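Local structure of beta-galacturonidase (6NCW) at residues C42-P47 with A116-G121; P129-S134 with D519-S524; F275-D280 with W510-V515; D514-D519 with P526-N531. The protein acts as a glycoside hydrolase family 2 beta-galacturonidase of a human gut bacterium and probably removes terminal galacturonic acid from beta-linked substrates. All coordinates share one frame; numbering follows the deposited sequence.

Contact 1: residues C42-P47 with A116-G121; sequences CWENYP and ADNSFG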
# COMPACT_ATOMS: atom_id res chain seq x y z
N CYS A 42 18.97 -19.32 1.90
CA CYS A 42 19.13 -19.01 0.48
C CYS A 42 19.86 -17.69 0.37
O CYS A 42 19.51 -16.74 1.08
CB CYS A 42 17.77 -18.91 -0.23
SG CYS A 42 16.91 -20.47 -0.24
N TRP A 43 20.85 -17.62 -0.52
CA TRP A 43 21.63 -16.38 -0.51
C TRP A 43 20.87 -15.21 -1.12
O TRP A 43 21.30 -14.07 -0.95
CB TRP A 43 22.97 -16.57 -1.22
CG TRP A 43 22.92 -16.81 -2.68
CD1 TRP A 43 22.34 -16.01 -3.65
CD2 TRP A 43 23.48 -17.93 -3.37
NE1 TRP A 43 22.53 -16.57 -4.89
CE2 TRP A 43 23.22 -17.74 -4.75
CE3 TRP A 43 24.18 -19.08 -2.95
CZ2 TRP A 43 23.64 -18.67 -5.72
CZ3 TRP A 43 24.59 -19.99 -3.92
CH2 TRP A 43 24.31 -19.78 -5.29
N GLU A 44 19.74 -15.45 -1.79
CA GLU A 44 18.92 -14.33 -2.25
C GLU A 44 18.34 -13.54 -1.09
O GLU A 44 17.89 -12.41 -1.28
CB GLU A 44 17.80 -14.82 -3.18
CG GLU A 44 18.29 -15.19 -4.57
CD GLU A 44 18.72 -16.65 -4.68
OE1 GLU A 44 18.93 -17.32 -3.63
OE2 GLU A 44 18.82 -17.15 -5.82
N ASN A 45 18.35 -14.11 0.10
CA ASN A 45 17.94 -13.42 1.31
C ASN A 45 19.10 -12.73 2.02
O ASN A 45 18.85 -12.02 3.01
CB ASN A 45 17.26 -14.43 2.24
CG ASN A 45 16.12 -15.14 1.55
OD1 ASN A 45 16.02 -16.36 1.58
ND2 ASN A 45 15.27 -14.36 0.86
N TYR A 46 20.36 -12.92 1.55
CA TYR A 46 21.39 -12.12 2.23
C TYR A 46 21.54 -10.79 1.52
O TYR A 46 21.50 -10.74 0.29
CB TYR A 46 22.76 -12.83 2.25
CG TYR A 46 22.76 -14.32 2.49
CD1 TYR A 46 23.81 -15.09 2.02
CD2 TYR A 46 21.73 -14.96 3.20
CE1 TYR A 46 23.84 -16.46 2.23
CE2 TYR A 46 21.76 -16.35 3.42
CZ TYR A 46 22.83 -17.08 2.93
OH TYR A 46 22.90 -18.44 3.11
N PRO A 47 21.70 -9.69 2.27
CA PRO A 47 21.72 -8.36 1.63
C PRO A 47 22.60 -8.22 0.39
O PRO A 47 22.15 -7.61 -0.59
CB PRO A 47 22.20 -7.47 2.79
CG PRO A 47 21.53 -8.09 3.97
CD PRO A 47 21.66 -9.59 3.74
N ALA A 116 27.73 -24.32 -4.17
CA ALA A 116 26.35 -24.29 -4.62
C ALA A 116 26.24 -23.39 -5.84
O ALA A 116 26.89 -22.35 -5.91
CB ALA A 116 25.41 -23.77 -3.52
N ASP A 117 25.38 -23.78 -6.77
CA ASP A 117 25.25 -23.12 -8.05
C ASP A 117 23.78 -23.09 -8.45
O ASP A 117 23.13 -24.13 -8.47
CB ASP A 117 26.07 -23.87 -9.10
CG ASP A 117 26.10 -23.17 -10.44
OD1 ASP A 117 25.58 -22.03 -10.54
OD2 ASP A 117 26.66 -23.76 -11.38
N ASN A 118 23.25 -21.89 -8.75
CA ASN A 118 21.87 -21.74 -9.22
C ASN A 118 21.80 -21.22 -10.67
O ASN A 118 20.74 -20.76 -11.11
CB ASN A 118 21.06 -20.84 -8.26
CG ASN A 118 21.49 -19.38 -8.27
OD1 ASN A 118 22.48 -18.99 -8.89
ND2 ASN A 118 20.73 -18.56 -7.54
N SER A 119 22.91 -21.30 -11.40
CA SER A 119 22.95 -20.87 -12.80
C SER A 119 21.94 -21.64 -13.64
O SER A 119 21.69 -22.83 -13.42
CB SER A 119 24.34 -21.10 -13.40
OG SER A 119 25.34 -20.35 -12.72
N PHE A 120 21.38 -20.96 -14.63
CA PHE A 120 20.63 -21.61 -15.69
C PHE A 120 21.55 -21.89 -16.87
O PHE A 120 22.54 -21.18 -17.09
CB PHE A 120 19.46 -20.74 -16.17
CG PHE A 120 18.45 -20.41 -15.10
CD1 PHE A 120 17.96 -21.38 -14.26
CD2 PHE A 120 17.98 -19.12 -14.97
CE1 PHE A 120 17.00 -21.07 -13.30
CE2 PHE A 120 17.04 -18.80 -14.03
CZ PHE A 120 16.56 -19.77 -13.19
N GLY A 121 21.20 -22.89 -17.66
CA GLY A 121 21.96 -23.23 -18.84
C GLY A 121 21.80 -24.68 -19.24
O GLY A 121 21.01 -25.42 -18.66

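Contact 2: residues P129-S134 with D519-S524; sequences PNDYQS and DSWFGS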
# COMPACT_ATOMS: atom_id res chain seq x y z
N PRO A 129 14.57 -20.82 -16.40
CA PRO A 129 13.73 -19.65 -16.16
C PRO A 129 12.28 -20.11 -16.17
O PRO A 129 11.85 -20.81 -17.09
CB PRO A 129 14.05 -18.72 -17.34
CG PRO A 129 15.44 -19.19 -17.81
CD PRO A 129 15.37 -20.67 -17.63
N ASN A 130 11.56 -19.81 -15.10
CA ASN A 130 10.26 -20.43 -14.90
C ASN A 130 9.40 -19.55 -13.99
O ASN A 130 9.86 -18.52 -13.47
CB ASN A 130 10.43 -21.84 -14.31
CG ASN A 130 9.44 -22.85 -14.89
OD1 ASN A 130 8.31 -22.50 -15.29
ND2 ASN A 130 9.86 -24.10 -14.95
N ASP A 131 8.15 -19.99 -13.80
CA ASP A 131 7.14 -19.31 -12.98
C ASP A 131 7.30 -19.60 -11.48
O ASP A 131 6.32 -19.78 -10.75
CB ASP A 131 5.75 -19.70 -13.48
CG ASP A 131 4.63 -18.77 -12.95
OD1 ASP A 131 3.49 -19.22 -12.77
OD2 ASP A 131 4.89 -17.59 -12.71
N TYR A 132 8.55 -19.67 -11.02
CA TYR A 132 8.95 -19.77 -9.63
C TYR A 132 10.46 -19.61 -9.61
O TYR A 132 11.13 -19.77 -10.64
CB TYR A 132 8.52 -21.11 -8.97
CG TYR A 132 9.15 -22.34 -9.62
CD1 TYR A 132 8.62 -22.87 -10.81
CD2 TYR A 132 10.26 -22.99 -9.05
CE1 TYR A 132 9.17 -23.99 -11.40
CE2 TYR A 132 10.82 -24.11 -9.64
CZ TYR A 132 10.27 -24.60 -10.83
OH TYR A 132 10.80 -25.69 -11.44
N GLN A 133 11.01 -19.33 -8.44
CA GLN A 133 12.42 -18.94 -8.33
C GLN A 133 13.29 -20.17 -8.09
O GLN A 133 12.92 -21.06 -7.31
CB GLN A 133 12.61 -17.92 -7.20
CG GLN A 133 14.07 -17.49 -6.95
CD GLN A 133 14.69 -16.75 -8.14
OE1 GLN A 133 15.05 -17.35 -9.15
NE2 GLN A 133 14.79 -15.44 -8.02
N SER A 134 14.44 -20.23 -8.77
CA SER A 134 15.50 -21.22 -8.47
C SER A 134 16.53 -20.53 -7.59
O SER A 134 17.36 -19.77 -8.09
CB SER A 134 16.16 -21.75 -9.74
OG SER A 134 15.28 -22.61 -10.44
N ASP A 519 12.87 -13.40 -13.49
CA ASP A 519 12.78 -12.11 -14.16
C ASP A 519 12.19 -12.21 -15.55
O ASP A 519 11.50 -11.29 -16.01
CB ASP A 519 14.18 -11.47 -14.23
CG ASP A 519 14.76 -11.14 -12.84
OD1 ASP A 519 13.98 -10.84 -11.88
OD2 ASP A 519 16.02 -11.17 -12.72
N SER A 520 12.43 -13.33 -16.25
CA SER A 520 11.91 -13.43 -17.62
C SER A 520 10.39 -13.50 -17.69
O SER A 520 9.84 -13.35 -18.78
CB SER A 520 12.50 -14.66 -18.32
OG SER A 520 12.11 -15.84 -17.63
N TRP A 521 9.70 -13.78 -16.58
CA TRP A 521 8.25 -13.87 -16.55
C TRP A 521 7.57 -12.55 -16.19
O TRP A 521 6.33 -12.52 -16.12
CB TRP A 521 7.82 -14.97 -15.56
CG TRP A 521 7.94 -16.35 -16.17
CD1 TRP A 521 9.09 -16.98 -16.53
CD2 TRP A 521 6.87 -17.22 -16.51
NE1 TRP A 521 8.80 -18.21 -17.08
CE2 TRP A 521 7.43 -18.37 -17.09
CE3 TRP A 521 5.47 -17.13 -16.40
CZ2 TRP A 521 6.66 -19.43 -17.53
CZ3 TRP A 521 4.70 -18.18 -16.85
CH2 TRP A 521 5.30 -19.32 -17.41
N PHE A 522 8.34 -11.47 -15.99
CA PHE A 522 7.78 -10.21 -15.49
C PHE A 522 6.58 -9.73 -16.31
O PHE A 522 5.65 -9.12 -15.77
CB PHE A 522 8.89 -9.14 -15.48
CG PHE A 522 9.07 -8.47 -16.81
CD1 PHE A 522 9.87 -9.06 -17.78
CD2 PHE A 522 8.38 -7.30 -17.11
CE1 PHE A 522 10.00 -8.48 -19.05
CE2 PHE A 522 8.50 -6.71 -18.38
CZ PHE A 522 9.31 -7.31 -19.34
N GLY A 523 6.59 -9.95 -17.63
CA GLY A 523 5.57 -9.34 -18.48
C GLY A 523 4.15 -9.74 -18.11
O GLY A 523 3.22 -8.94 -18.21
N SER A 524 3.98 -10.98 -17.66
CA SER A 524 2.67 -11.49 -17.26
C SER A 524 2.58 -11.71 -15.76
O SER A 524 1.63 -12.35 -15.31
CB SER A 524 2.37 -12.80 -17.97
OG SER A 524 3.34 -13.77 -17.61

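Contact 3: residues F275-D280 with W510-V515; sequences FCRHED and WQFCDV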
# COMPACT_ATOMS: atom_id res chain seq x y z
N PHE A 275 -4.75 -26.99 -1.44
CA PHE A 275 -3.98 -25.85 -1.89
C PHE A 275 -2.72 -26.30 -2.59
O PHE A 275 -2.01 -27.20 -2.11
CB PHE A 275 -3.61 -24.93 -0.72
CG PHE A 275 -4.68 -23.95 -0.38
CD1 PHE A 275 -4.83 -22.78 -1.11
CD2 PHE A 275 -5.56 -24.19 0.68
CE1 PHE A 275 -5.84 -21.87 -0.81
CE2 PHE A 275 -6.56 -23.29 0.99
CZ PHE A 275 -6.71 -22.12 0.24
N CYS A 276 -2.43 -25.67 -3.72
CA CYS A 276 -1.08 -25.70 -4.23
C CYS A 276 -0.23 -24.81 -3.33
O CYS A 276 -0.64 -23.69 -3.01
CB CYS A 276 -1.05 -25.21 -5.67
SG CYS A 276 -1.98 -26.26 -6.84
N ARG A 277 0.93 -25.30 -2.90
CA ARG A 277 1.82 -24.49 -2.09
C ARG A 277 3.26 -24.69 -2.54
O ARG A 277 3.78 -25.81 -2.50
CB ARG A 277 1.67 -24.82 -0.59
CG ARG A 277 2.67 -24.07 0.31
CD ARG A 277 2.58 -24.58 1.75
NE ARG A 277 3.62 -24.02 2.62
CZ ARG A 277 4.85 -24.53 2.75
NH1 ARG A 277 5.20 -25.61 2.06
NH2 ARG A 277 5.72 -23.95 3.58
N HIS A 278 3.88 -23.59 -2.97
CA HIS A 278 5.32 -23.51 -3.21
C HIS A 278 6.08 -23.38 -1.90
O HIS A 278 5.61 -22.76 -0.94
CB HIS A 278 5.66 -22.29 -4.09
CG HIS A 278 5.66 -22.59 -5.56
ND1 HIS A 278 6.60 -23.41 -6.15
CD2 HIS A 278 4.82 -22.20 -6.55
CE1 HIS A 278 6.34 -23.51 -7.44
NE2 HIS A 278 5.28 -22.77 -7.71
N GLU A 279 7.30 -23.91 -1.87
CA GLU A 279 8.26 -23.57 -0.83
C GLU A 279 8.84 -22.19 -1.18
O GLU A 279 9.89 -22.07 -1.83
CB GLU A 279 9.36 -24.63 -0.72
CG GLU A 279 8.84 -26.01 -0.23
CD GLU A 279 9.97 -27.03 0.02
OE1 GLU A 279 9.79 -27.94 0.88
OE2 GLU A 279 11.02 -26.93 -0.65
N ASP A 280 8.14 -21.13 -0.76
CA ASP A 280 8.63 -19.78 -1.04
C ASP A 280 8.18 -18.83 0.06
O ASP A 280 7.07 -18.95 0.58
CB ASP A 280 8.14 -19.30 -2.41
CG ASP A 280 8.89 -18.07 -2.90
OD1 ASP A 280 8.35 -16.95 -2.74
OD2 ASP A 280 10.02 -18.22 -3.44
N TRP A 510 -4.97 -22.94 -6.94
CA TRP A 510 -3.73 -22.26 -7.26
C TRP A 510 -3.90 -20.81 -6.83
O TRP A 510 -4.67 -20.08 -7.46
CB TRP A 510 -3.39 -22.34 -8.76
CG TRP A 510 -2.09 -21.63 -8.99
CD1 TRP A 510 -1.91 -20.28 -9.18
CD2 TRP A 510 -0.77 -22.21 -8.95
NE1 TRP A 510 -0.57 -19.99 -9.28
CE2 TRP A 510 0.15 -21.16 -9.14
CE3 TRP A 510 -0.28 -23.51 -8.77
CZ2 TRP A 510 1.54 -21.37 -9.18
CZ3 TRP A 510 1.10 -23.73 -8.81
CH2 TRP A 510 1.99 -22.65 -9.01
N GLN A 511 -3.21 -20.39 -5.76
CA GLN A 511 -2.33 -21.19 -4.93
C GLN A 511 -2.40 -20.61 -3.53
O GLN A 511 -3.12 -19.66 -3.29
CB GLN A 511 -0.88 -21.19 -5.47
CG GLN A 511 -0.20 -19.82 -5.47
CD GLN A 511 1.29 -19.88 -5.81
OE1 GLN A 511 2.02 -20.80 -5.38
NE2 GLN A 511 1.75 -18.90 -6.61
N PHE A 512 -1.65 -21.17 -2.58
CA PHE A 512 -1.73 -20.72 -1.20
C PHE A 512 -1.26 -19.27 -1.05
O PHE A 512 -1.99 -18.41 -0.53
CB PHE A 512 -0.91 -21.64 -0.30
CG PHE A 512 -0.72 -21.10 1.09
CD1 PHE A 512 0.54 -20.82 1.57
CD2 PHE A 512 -1.82 -20.85 1.90
CE1 PHE A 512 0.72 -20.32 2.86
CE2 PHE A 512 -1.66 -20.33 3.17
CZ PHE A 512 -0.40 -20.07 3.66
N CYS A 513 -0.02 -18.98 -1.46
CA CYS A 513 0.55 -17.66 -1.20
C CYS A 513 1.18 -17.13 -2.48
O CYS A 513 1.45 -17.88 -3.42
CB CYS A 513 1.60 -17.70 -0.08
SG CYS A 513 3.01 -18.75 -0.47
N ASP A 514 1.39 -15.82 -2.53
CA ASP A 514 2.11 -15.26 -3.67
C ASP A 514 3.56 -15.72 -3.62
O ASP A 514 4.11 -15.92 -2.54
CB ASP A 514 2.05 -13.74 -3.66
CG ASP A 514 0.63 -13.20 -3.80
OD1 ASP A 514 -0.29 -13.91 -4.30
OD2 ASP A 514 0.41 -12.04 -3.41
N VAL A 515 4.17 -15.89 -4.80
CA VAL A 515 5.48 -16.55 -4.93
C VAL A 515 6.36 -15.73 -5.88
O VAL A 515 5.90 -15.32 -6.95
CB VAL A 515 5.35 -17.98 -5.48
CG1 VAL A 515 6.74 -18.57 -5.76
CG2 VAL A 515 4.51 -18.89 -4.54
O HOH W 1 2.10 -21.09 -2.77
O HOH W 2 6.31 -16.04 -0.93

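Contact 4: residues D514-D519 with P526-N531; sequences DVRVCD and PRTMNN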
# COMPACT_ATOMS: atom_id res chain seq x y z
N ASP A 514 1.39 -15.82 -2.53
CA ASP A 514 2.11 -15.26 -3.67
C ASP A 514 3.56 -15.72 -3.62
O ASP A 514 4.11 -15.92 -2.54
CB ASP A 514 2.05 -13.74 -3.66
CG ASP A 514 0.63 -13.20 -3.80
OD1 ASP A 514 -0.29 -13.91 -4.30
OD2 ASP A 514 0.41 -12.04 -3.41
N VAL A 515 4.17 -15.89 -4.80
CA VAL A 515 5.48 -16.55 -4.93
C VAL A 515 6.36 -15.73 -5.88
O VAL A 515 5.90 -15.32 -6.95
CB VAL A 515 5.35 -17.98 -5.48
CG1 VAL A 515 6.74 -18.57 -5.76
CG2 VAL A 515 4.51 -18.89 -4.54
N ARG A 516 7.63 -15.53 -5.50
CA ARG A 516 8.59 -14.87 -6.38
C ARG A 516 8.86 -15.75 -7.59
O ARG A 516 8.97 -16.97 -7.47
CB ARG A 516 9.89 -14.59 -5.60
CG ARG A 516 11.08 -14.10 -6.45
CD ARG A 516 10.89 -12.66 -6.97
NE ARG A 516 10.92 -11.70 -5.86
CZ ARG A 516 10.30 -10.53 -5.83
NH1 ARG A 516 9.52 -10.15 -6.85
NH2 ARG A 516 10.44 -9.75 -4.76
N VAL A 517 8.95 -15.14 -8.78
CA VAL A 517 9.25 -15.86 -10.02
C VAL A 517 10.48 -15.28 -10.73
O VAL A 517 11.07 -14.30 -10.27
CB VAL A 517 8.04 -15.85 -10.97
CG1 VAL A 517 6.82 -16.51 -10.28
CG2 VAL A 517 7.73 -14.44 -11.38
N CYS A 518 10.85 -15.88 -11.86
CA CYS A 518 12.05 -15.47 -12.57
C CYS A 518 11.81 -14.18 -13.35
O CYS A 518 10.70 -13.92 -13.83
CB CYS A 518 12.55 -16.58 -13.51
SG CYS A 518 13.21 -18.06 -12.62
N ASP A 519 12.87 -13.40 -13.49
CA ASP A 519 12.78 -12.11 -14.16
C ASP A 519 12.19 -12.21 -15.55
O ASP A 519 11.50 -11.29 -16.01
CB ASP A 519 14.18 -11.47 -14.23
CG ASP A 519 14.76 -11.14 -12.84
OD1 ASP A 519 13.98 -10.84 -11.88
OD2 ASP A 519 16.02 -11.17 -12.72
N PRO A 526 2.81 -9.41 -12.48
CA PRO A 526 2.98 -8.17 -11.71
C PRO A 526 3.90 -8.37 -10.52
O PRO A 526 3.84 -9.39 -9.82
CB PRO A 526 1.55 -7.83 -11.26
CG PRO A 526 0.66 -8.46 -12.30
CD PRO A 526 1.39 -9.72 -12.76
N ARG A 527 4.78 -7.39 -10.30
CA ARG A 527 5.75 -7.38 -9.21
C ARG A 527 6.80 -8.49 -9.34
O ARG A 527 7.49 -8.79 -8.35
CB ARG A 527 5.07 -7.50 -7.84
CG ARG A 527 3.79 -6.66 -7.65
CD ARG A 527 3.32 -6.75 -6.20
NE ARG A 527 2.82 -8.09 -5.94
CZ ARG A 527 2.97 -8.74 -4.79
NH1 ARG A 527 3.60 -8.16 -3.78
NH2 ARG A 527 2.48 -9.97 -4.66
N THR A 528 6.94 -9.11 -10.52
CA THR A 528 7.75 -10.32 -10.70
C THR A 528 7.38 -11.33 -9.61
O THR A 528 8.23 -11.89 -8.89
CB THR A 528 9.25 -10.00 -10.72
OG1 THR A 528 9.51 -9.02 -11.74
CG2 THR A 528 10.11 -11.23 -11.07
N MET A 529 6.07 -11.51 -9.45
CA MET A 529 5.47 -12.45 -8.51
C MET A 529 4.35 -13.15 -9.25
O MET A 529 3.75 -12.58 -10.16
CB MET A 529 4.85 -11.76 -7.28
CG MET A 529 5.80 -10.93 -6.45
SD MET A 529 6.97 -11.88 -5.45
CE MET A 529 5.89 -12.55 -4.18
N ASN A 530 4.09 -14.40 -8.87
CA ASN A 530 2.81 -15.03 -9.19
C ASN A 530 1.85 -14.59 -8.09
O ASN A 530 2.09 -14.85 -6.91
CB ASN A 530 2.94 -16.56 -9.25
CG ASN A 530 1.64 -17.26 -9.72
OD1 ASN A 530 0.60 -17.15 -9.07
ND2 ASN A 530 1.72 -17.99 -10.82
N ASN A 531 0.78 -13.89 -8.48
CA ASN A 531 -0.07 -13.18 -7.53
C ASN A 531 -1.36 -13.92 -7.21
O ASN A 531 -2.33 -13.30 -6.76
CB ASN A 531 -0.42 -11.78 -8.06
CG ASN A 531 0.81 -10.95 -8.29
OD1 ASN A 531 1.28 -10.29 -7.37
ND2 ASN A 531 1.34 -10.96 -9.51
O HOH W 3 12.33 -8.89 -12.68

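Contact 1: residues C42-P47 with A116-G121
W43 points its indole at the end of strand 109-117 and meets A116 and N118. The apolar part is small. W43 CZ3 lies 3.9 Å from A116 CB, so the methyl group closes against the outer corner of the six-membered ring.

The polar atoms around the indole sit at its edge, near the ring plane. W43 CZ2 is 3.4 Å from N118 OD1, and W43 CH2 is 3.7 Å from A116 O. Indole and N118 amide planes are 70° apart. The W43 side chain starts with CG between the backbone N and the carbonyl carbon (chi1 68°), which swings the ring across to the strand. W43 NE1 bonds to Y52 O, and N118 OD1 accepts from G54 N.

The E44 and N118 side chains also approach head-on, carboxylate and amide planes turned well apart. The E44 chain is bent at chi2 (89°), which brings E44 OE2 to 2.9 Å from N118 ND2. The other oxygen, OE1, accepts from G136 N.

Within 116-121, D117 forms an Asx turn. D117 OD1 accepts from S119 N at 2.9 Å and from S119 OG at 2.8 Å. S119 OG comes in on the syn lone pair, while S119 N arrives from above the carboxylate plane.

The contact joins the 3-10 turn at 43-45 to a six-stranded antiparallel sheet in the N-terminal beta domain, away from the sugar site. N118 OD1, at the indole edge, is satisfied by G54 N, so the contact is polar at the ring rim and apolar only at A116 CB.

Contact 2: residues P129-S134 with D519-S524
W521 lays one face of its indole against the N130-D131 peptide and the D131 side chain. D131 CB sits 3.8 Å from the centroid of the six-membered ring, only 8° off its normal, a CH-pi contact. The D131 carboxylate then runs nearly flat along the ring, the two planes 15° apart, with D131 OD2 3.8 Å from W521 CE3. At the pyrrole end the peptide takes over: N130 C is 3.4 Å from W521 NE1. Beside the indole, S520 OG touches P129 CB at 3.5 Å.

The next shell fixes these groups. With D131 CG anti to the backbone N (chi1 -165°), the carboxylate lies along the indole and OD2 reaches R525 in a salt bridge. D131 OD1 accepts from N530 and also bonds a glycerol, probably from the crystallisation liquor. D131 is a galacturonate-binding residue, as are R525 and N530, so the indole probably backs one wall of the sugar site. D131 N donates to N130 OD1 at 2.9 Å, and N130 ND2 bonds to R337 O. R337, another sugar-binding residue, also touches W521.

Further out, F522 meets the third subunit, with its ring edge-to-face with W433 and in a cation-pi contact with K481 of that chain. The contact brings the loop between strands 109-117 and 142-147 of the N-terminal domain against a 3-10 segment in the barrel-domain loop between strands 515-516 and 529-530.

Contact 3: residues F275-D280 with W510-V515
C276 and Q511 touch where strands 268-276 and 504-509 meet side by side and close the TIM barrel, at the C-terminal ends that carry the active site. F512 N donates to C276 O at 2.7 Å, nearly along the C=O axis, with an N-H...O angle of 151°. The peptide before Q511 is cis, as at this position in related clan GH-A barrels.

C276 CB packs on W510 CE3 at 3.6 Å. H278 and W510 meet rim to rim, their planes at 88°, with H278 NE2 3.5 Å from W510 CH2. W510 NE1 bonds to N530, a galacturonate-binding residue. H278 ND1 is held by Y313. Q511 OE1 lies at the imidazole edge, 3.3 Å from H278 CD2. It also accepts from a water at 2.6 Å, and that water accepts from H278 N and C513 N.

V515 CG1 is anti to the backbone N (chi1 174°), which turns it onto D280 CG at 3.6 Å, while CG2 meets H278 CB. A second water donates to D280 OD1 and to D514 O at 2.7 Å; D280 OD2 bonds to Y135 OH.

Outside, F512 and R277 pack on helix 290-302. C276 touches strands 307-309 and 461-466, W510 the latter.

Contact 4: residues D514-D519 with P526-N531
V515 and N530 form the hydrogen-bonded pair of a short antiparallel hairpin, strands 515-516 and 529-530, joined by a long loop. V515 N donates to N530 O at 3.1 Å, and N530 N donates to V515 O at 2.8 Å. R516 and M529 are the next, non-hydrogen-bonded pair. V517 N adds a weak bond to T528 O. V515 and N530 share one side of the hairpin, and N530 binds galacturonate. N530 ND2 is already taken by D131. N530 OD1 accepts from K532 N, and R516 N donates to D280 OD1.

R516 curls back, bent at chi2 and chi3 (71° and 68°). This takes R516 NH1 to T528 O at 3.0 Å, from above the carbonyl plane, and to R527 O in a weak bond. M529 SD lies over one face of the guanidinium. R516 NH2 bonds Y474 of the third subunit.

R527 grips N531 OD1 side-on: the oxygen lies in the guanidinium plane, 3.0 Å from both R527 NE and R527 NH2. R527 NH2 also makes a salt bridge with D514 OD2 at 3.2 Å, and NH1 pairs with E537. D514 OD1 is taken by K542 and G533 N. R527 and K542 probably favour the ionised form of D514, though E537 lies close to OD2 and would work against it. N531 ND2 donates to P526 O at 3.0 Å, and M529 N reaches the same oxygen from the opposite face.

T528 OG1 bonds K481 O of the third subunit. Near the loop, one water donates both to D519 OD1, at 2.7 Å, and to T528 OG1.

How the contacts relate
From the N terminus, contact 1 closes the loop from 42-47 to 116-121 inside the N-terminal beta domain, before the others begin. Contact 2 then opens at 129-134 and closes only at 519-524, tying that domain to the barrel domain. Contact 3 is nested inside this long loop and joins the C-terminal end of the first barrel strand to the loop after the last. Contact 4 starts on 514-515, where contact 3 ends, and crosses contact 2, sharing D519 with it. The centres of contacts 2 and 4 are about 7 Å apart, and both touch the third subunit. F120 of contact 1 packs on C518 of contact 4 and on P129 of contact 2.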